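Local structure of aspartate Carbamoyltransferase Regulatory Chain (2BE7) at residues F106-V120 and C137-T150. The protein probably serves as the allosteric regulatory subunit of aspartate carbamoyltransferase, binding nucleotide effectors and carrying a structural zinc in the domain that contacts the catalytic chains. Sequence-based numbering, arbitrary orientation.
With ZN (zinc ion), chain J.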
loop_
_atom_site.group_PDB
_atom_site.type_symbol
_atom_site.label_atom_id
_atom_site.label_comp_id
_atom_site.label_asym_id
_atom_site.label_seq_id
_atom_site.Cartn_x
_atom_site.Cartn_y
_atom_site.Cartn_z
ATOM N N PHE D 106 37.316 7.183 -9.788
ATOM C CA PHE D 106 36.050 7.861 -10.120
ATOM C C PHE D 106 34.819 7.016 -9.802
ATOM O O PHE D 106 34.834 5.799 -9.967
ATOM C CB PHE D 106 36.007 8.213 -11.608
ATOM C CG PHE D 106 37.212 9.000 -12.093
ATOM C CD1 PHE D 106 38.173 8.397 -12.900
ATOM C CD2 PHE D 106 37.373 10.340 -11.746
ATOM C CE1 PHE D 106 39.265 9.111 -13.348
ATOM C CE2 PHE D 106 38.461 11.056 -12.177
ATOM C CZ PHE D 106 39.412 10.446 -12.986
ATOM N N PRO D 107 33.729 7.671 -9.379
ATOM C CA PRO D 107 32.500 6.952 -9.187
ATOM C C PRO D 107 31.822 6.808 -10.541
ATOM O O PRO D 107 32.043 7.623 -11.420
ATOM C CB PRO D 107 31.702 7.878 -8.269
ATOM C CG PRO D 107 32.092 9.222 -8.697
ATOM C CD PRO D 107 33.547 9.110 -9.118
ATOM N N CYS D 108 31.015 5.778 -10.707
ATOM C CA CYS D 108 30.254 5.581 -11.942
ATOM C C CYS D 108 29.195 6.677 -12.154
ATOM O O CYS D 108 28.428 6.995 -11.240
ATOM C CB CYS D 108 29.572 4.221 -11.895
ATOM S SG CYS D 108 28.858 3.747 -13.421
ATOM N N PRO D 109 29.178 7.293 -13.344
ATOM C CA PRO D 109 28.105 8.247 -13.643
ATOM C C PRO D 109 26.690 7.667 -13.627
ATOM O O PRO D 109 25.741 8.448 -13.528
ATOM C CB PRO D 109 28.454 8.750 -15.043
ATOM C CG PRO D 109 29.900 8.469 -15.198
ATOM C CD PRO D 109 30.166 7.221 -14.433
ATOM N N ASN D 110 26.557 6.335 -13.743
ATOM C CA ASN D 110 25.245 5.652 -13.710
ATOM C C ASN D 110 24.726 5.571 -12.279
ATOM O O ASN D 110 25.315 4.867 -11.471
ATOM C CB ASN D 110 25.361 4.249 -14.343
ATOM C CG ASN D 110 24.130 3.328 -14.075
ATOM O OD1 ASN D 110 23.064 3.774 -13.652
ATOM N ND2 ASN D 110 24.306 2.022 -14.332
ATOM N N SER D 111 23.637 6.270 -11.960
ATOM C CA SER D 111 23.185 6.347 -10.555
ATOM C C SER D 111 22.659 5.014 -10.019
ATOM O O SER D 111 22.715 4.753 -8.820
ATOM C CB SER D 111 22.127 7.427 -10.348
ATOM O OG SER D 111 21.145 7.359 -11.355
ATOM N N ASN D 112 22.181 4.163 -10.917
ATOM C CA ASN D 112 21.598 2.890 -10.543
ATOM C C ASN D 112 22.660 1.794 -10.349
ATOM O O ASN D 112 22.357 0.649 -9.952
ATOM C CB ASN D 112 20.627 2.474 -11.640
ATOM C CG ASN D 112 19.746 1.350 -11.217
ATOM O OD1 ASN D 112 19.102 1.444 -10.168
ATOM N ND2 ASN D 112 19.717 0.262 -12.004
ATOM N N CYS D 113 23.905 2.155 -10.646
ATOM C CA CYS D 113 25.005 1.202 -10.695
ATOM C C CYS D 113 25.175 0.579 -9.318
ATOM O O CYS D 113 25.234 1.287 -8.330
ATOM C CB CYS D 113 26.266 1.936 -11.134
ATOM S SG CYS D 113 27.730 0.957 -11.213
ATOM N N ILE D 114 25.239 -0.743 -9.250
ATOM C CA ILE D 114 25.393 -1.431 -7.962
ATOM C C ILE D 114 26.596 -0.927 -7.152
ATOM O O ILE D 114 26.735 -1.199 -5.962
ATOM C CB ILE D 114 25.559 -2.961 -8.143
ATOM C CG1 ILE D 114 25.356 -3.707 -6.808
ATOM C CG2 ILE D 114 26.956 -3.289 -8.714
ATOM C CD1 ILE D 114 24.042 -3.381 -6.080
ATOM N N THR D 115 27.458 -0.179 -7.807
ATOM C CA THR D 115 28.736 0.178 -7.251
ATOM C C THR D 115 28.607 1.185 -6.073
ATOM O O THR D 115 29.444 1.208 -5.153
ATOM C CB THR D 115 29.640 0.660 -8.412
ATOM O OG1 THR D 115 30.885 -0.034 -8.353
ATOM C CG2 THR D 115 29.826 2.186 -8.445
ATOM N N HIS D 116 27.518 1.944 -6.068
ATOM C CA HIS D 116 27.408 3.110 -5.211
ATOM C C HIS D 116 27.343 2.899 -3.694
ATOM O O HIS D 116 28.251 3.331 -2.977
ATOM C CB HIS D 116 26.333 4.046 -5.738
ATOM C CG HIS D 116 26.801 4.796 -6.941
ATOM N ND1 HIS D 116 26.143 4.765 -8.156
ATOM C CD2 HIS D 116 27.936 5.513 -7.141
ATOM C CE1 HIS D 116 26.829 5.477 -9.034
ATOM N NE2 HIS D 116 27.923 5.935 -8.446
ATOM N N GLY D 117 26.330 2.268 -3.147
ATOM C CA GLY D 117 26.397 2.101 -1.691
ATOM C C GLY D 117 27.368 1.019 -1.211
ATOM O O GLY D 117 27.497 0.804 -0.021
ATOM N N GLU D 118 28.045 0.338 -2.138
ATOM C CA GLU D 118 28.607 -1.001 -1.888
ATOM C C GLU D 118 30.114 -1.033 -1.703
ATOM O O GLU D 118 30.813 -0.157 -2.219
ATOM C CB GLU D 118 28.281 -1.916 -3.060
ATOM C CG GLU D 118 26.834 -2.316 -3.140
ATOM C CD GLU D 118 26.399 -3.273 -2.051
ATOM O OE1 GLU D 118 25.324 -3.009 -1.495
ATOM O OE2 GLU D 118 27.092 -4.277 -1.760
ATOM N N PRO D 119 30.625 -2.076 -1.013
ATOM C CA PRO D 119 32.056 -2.208 -0.761
ATOM C C PRO D 119 32.771 -2.866 -1.933
ATOM O O PRO D 119 33.204 -4.013 -1.844
ATOM C CB PRO D 119 32.106 -3.072 0.492
ATOM C CG PRO D 119 30.916 -3.952 0.357
ATOM C CD PRO D 119 29.879 -3.207 -0.435
ATOM N N VAL D 120 32.848 -2.122 -3.035
ATOM C CA VAL D 120 33.650 -2.486 -4.210
ATOM C C VAL D 120 34.438 -1.270 -4.703
ATOM O O VAL D 120 33.993 -0.132 -4.581
ATOM C CB VAL D 120 32.802 -3.087 -5.372
ATOM C CG1 VAL D 120 32.270 -4.447 -4.966
ATOM C CG2 VAL D 120 31.670 -2.168 -5.783
ATOM N N CYS D 137 32.309 1.037 -17.615
ATOM C CA CYS D 137 32.286 0.571 -16.233
ATOM C C CYS D 137 32.290 -0.956 -16.120
ATOM O O CYS D 137 31.471 -1.640 -16.723
ATOM C CB CYS D 137 31.051 1.131 -15.544
ATOM S SG CYS D 137 30.730 0.439 -13.958
ATOM N N LYS D 138 33.224 -1.474 -15.336
ATOM C CA LYS D 138 33.354 -2.915 -15.098
ATOM C C LYS D 138 32.060 -3.556 -14.570
ATOM O O LYS D 138 31.711 -4.658 -14.956
ATOM C CB LYS D 138 34.496 -3.137 -14.110
ATOM C CG LYS D 138 34.731 -4.560 -13.635
ATOM C CD LYS D 138 35.586 -4.527 -12.351
ATOM C CE LYS D 138 35.839 -5.899 -11.756
ATOM N NZ LYS D 138 35.551 -5.840 -10.301
ATOM N N TYR D 139 31.354 -2.860 -13.693
ATOM C CA TYR D 139 30.136 -3.400 -13.109
ATOM C C TYR D 139 28.904 -3.212 -14.020
ATOM O O TYR D 139 28.482 -4.170 -14.647
ATOM C CB TYR D 139 29.931 -2.835 -11.694
ATOM C CG TYR D 139 30.992 -3.318 -10.743
ATOM C CD1 TYR D 139 30.845 -4.523 -10.085
ATOM C CD2 TYR D 139 32.155 -2.598 -10.539
ATOM C CE1 TYR D 139 31.818 -4.994 -9.222
ATOM C CE2 TYR D 139 33.136 -3.060 -9.687
ATOM C CZ TYR D 139 32.960 -4.264 -9.028
ATOM O OH TYR D 139 33.919 -4.767 -8.179
ATOM N N CYS D 140 28.360 -2.002 -14.129
ATOM C CA CYS D 140 27.149 -1.778 -14.943
ATOM C C CYS D 140 27.311 -1.907 -16.458
ATOM O O CYS D 140 26.311 -1.906 -17.185
ATOM C CB CYS D 140 26.534 -0.409 -14.658
ATOM S SG CYS D 140 27.508 0.979 -15.187
ATOM N N GLU D 141 28.550 -1.976 -16.929
ATOM C CA GLU D 141 28.867 -2.170 -18.348
ATOM C C GLU D 141 28.412 -1.036 -19.291
ATOM O O GLU D 141 28.469 -1.167 -20.531
ATOM C CB GLU D 141 28.392 -3.544 -18.811
ATOM C CG GLU D 141 29.285 -4.648 -18.299
ATOM C CD GLU D 141 28.813 -6.028 -18.685
ATOM O OE1 GLU D 141 28.250 -6.724 -17.810
ATOM O OE2 GLU D 141 29.003 -6.404 -19.861
ATOM N N LYS D 142 28.021 0.093 -18.706
ATOM C CA LYS D 142 27.688 1.278 -19.480
ATOM C C LYS D 142 28.969 2.051 -19.801
ATOM O O LYS D 142 29.960 1.952 -19.081
ATOM C CB LYS D 142 26.683 2.128 -18.719
ATOM C CG LYS D 142 25.463 1.327 -18.311
ATOM C CD LYS D 142 24.174 2.143 -18.267
ATOM C CE LYS D 142 22.965 1.203 -18.253
ATOM N NZ LYS D 142 22.967 0.235 -19.406
ATOM N N THR D 143 28.951 2.805 -20.894
ATOM C CA THR D 143 30.142 3.527 -21.346
ATOM C C THR D 143 29.925 5.042 -21.299
ATOM O O THR D 143 28.890 5.545 -21.729
ATOM C CB THR D 143 30.539 3.091 -22.766
ATOM O OG1 THR D 143 30.412 1.664 -22.879
ATOM C CG2 THR D 143 31.974 3.500 -23.068
ATOM N N PHE D 144 30.909 5.754 -20.755
ATOM C CA PHE D 144 30.843 7.214 -20.607
ATOM C C PHE D 144 32.088 7.897 -21.132
ATOM O O PHE D 144 33.195 7.394 -20.971
ATOM C CB PHE D 144 30.692 7.593 -19.138
ATOM C CG PHE D 144 29.468 7.044 -18.504
ATOM C CD1 PHE D 144 29.540 5.924 -17.684
ATOM C CD2 PHE D 144 28.234 7.643 -18.731
ATOM C CE1 PHE D 144 28.395 5.413 -17.082
ATOM C CE2 PHE D 144 27.089 7.143 -18.145
ATOM C CZ PHE D 144 27.165 6.022 -17.314
ATOM N N SER D 145 31.908 9.072 -21.717
ATOM C CA SER D 145 33.034 9.858 -22.229
ATOM C C SER D 145 33.853 10.458 -21.080
ATOM O O SER D 145 33.286 11.062 -20.168
ATOM C CB SER D 145 32.514 10.966 -23.135
ATOM O OG SER D 145 31.350 11.531 -22.571
ATOM N N LYS D 146 35.179 10.292 -21.141
ATOM C CA LYS D 146 36.090 10.714 -20.064
ATOM C C LYS D 146 35.568 11.950 -19.331
ATOM O O LYS D 146 35.388 11.916 -18.116
ATOM C CB LYS D 146 37.505 10.973 -20.603
ATOM N N ASP D 147 35.289 13.013 -20.088
ATOM C CA ASP D 147 34.814 14.288 -19.535
ATOM C C ASP D 147 33.626 14.117 -18.592
ATOM O O ASP D 147 33.629 14.660 -17.495
ATOM C CB ASP D 147 34.440 15.265 -20.658
ATOM C CG ASP D 147 35.661 15.837 -21.389
ATOM O OD1 ASP D 147 36.810 15.576 -20.974
ATOM O OD2 ASP D 147 35.466 16.560 -22.391
ATOM N N ILE D 148 32.621 13.356 -19.007
ATOM C CA ILE D 148 31.451 13.103 -18.161
ATOM C C ILE D 148 31.882 12.502 -16.826
ATOM O O ILE D 148 31.363 12.881 -15.788
ATOM C CB ILE D 148 30.423 12.165 -18.852
ATOM C CG1 ILE D 148 29.511 12.939 -19.806
ATOM C CG2 ILE D 148 29.523 11.472 -17.833
ATOM C CD1 ILE D 148 30.231 13.858 -20.799
ATOM N N VAL D 149 32.838 11.578 -16.860
ATOM C CA VAL D 149 33.330 10.911 -15.654
ATOM C C VAL D 149 34.301 11.787 -14.850
ATOM O O VAL D 149 34.380 11.688 -13.637
ATOM C CB VAL D 149 34.042 9.589 -16.011
ATOM C CG1 VAL D 149 34.561 8.876 -14.754
ATOM C CG2 VAL D 149 33.116 8.668 -16.754
ATOM N N THR D 150 35.048 12.633 -15.535
ATOM C CA THR D 150 36.046 13.496 -14.911
ATOM C C THR D 150 35.451 14.554 -13.977
ATOM O O THR D 150 35.996 14.788 -12.904
ATOM C CB THR D 150 36.871 14.175 -16.013
ATOM O OG1 THR D 150 37.687 13.183 -16.638
ATOM C CG2 THR D 150 37.756 15.317 -15.484
HETATM ZN ZN ZN J . 28.710 1.547 -13.305
#
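F106 meets the second segment through its CB, which lies 3.5 Å from V149 CG1, the two side chains crossing at about a right angle. C108 gives the first zinc ligand, its SG 2.2 Å from the ion; standing anti to the backbone N (chi1 -170°), SG sits beside the carbonyl carbon and faces the metal, and N110 N hydrogen-bonds it as a second hold. P109 fills the angle between the strand 143-145 and the helix 146-150: its CB stands 3.6 Å from the centroid of the F144 ring and 6° off the ring normal, a CH-pi contact over the face, while CG reaches V149 CG2. An alanine in place of F144 would probably leave P109 without its aromatic face and open a gap beside C108 and N110. N110 ND2 lies 3.5 Å from C140 SG, a nearly straight N-H...S bond (171°) in its amide plane, likely to temper the thiolate charge; ND2 also hydrogen-bonds an acidic side chain on the chain of another protein, and OD1 closes an Asx turn with N112 N. C113 SG binds zinc at 2.4 Å. T115 OG1 lies 3.6 Å from Y139 CD2, and V120 CG2 sits over one face of that ring, offset toward the rim. Y139 OH hydrogen-bonds an acidic side chain on the chain of another protein. C137 SG (2.4 Å from zinc) and C140 SG (2.3 Å) complete the tetrahedral Cys4 site, the structural centre of the metal-binding domain of aspartate carbamoyltransferase regulatory chains.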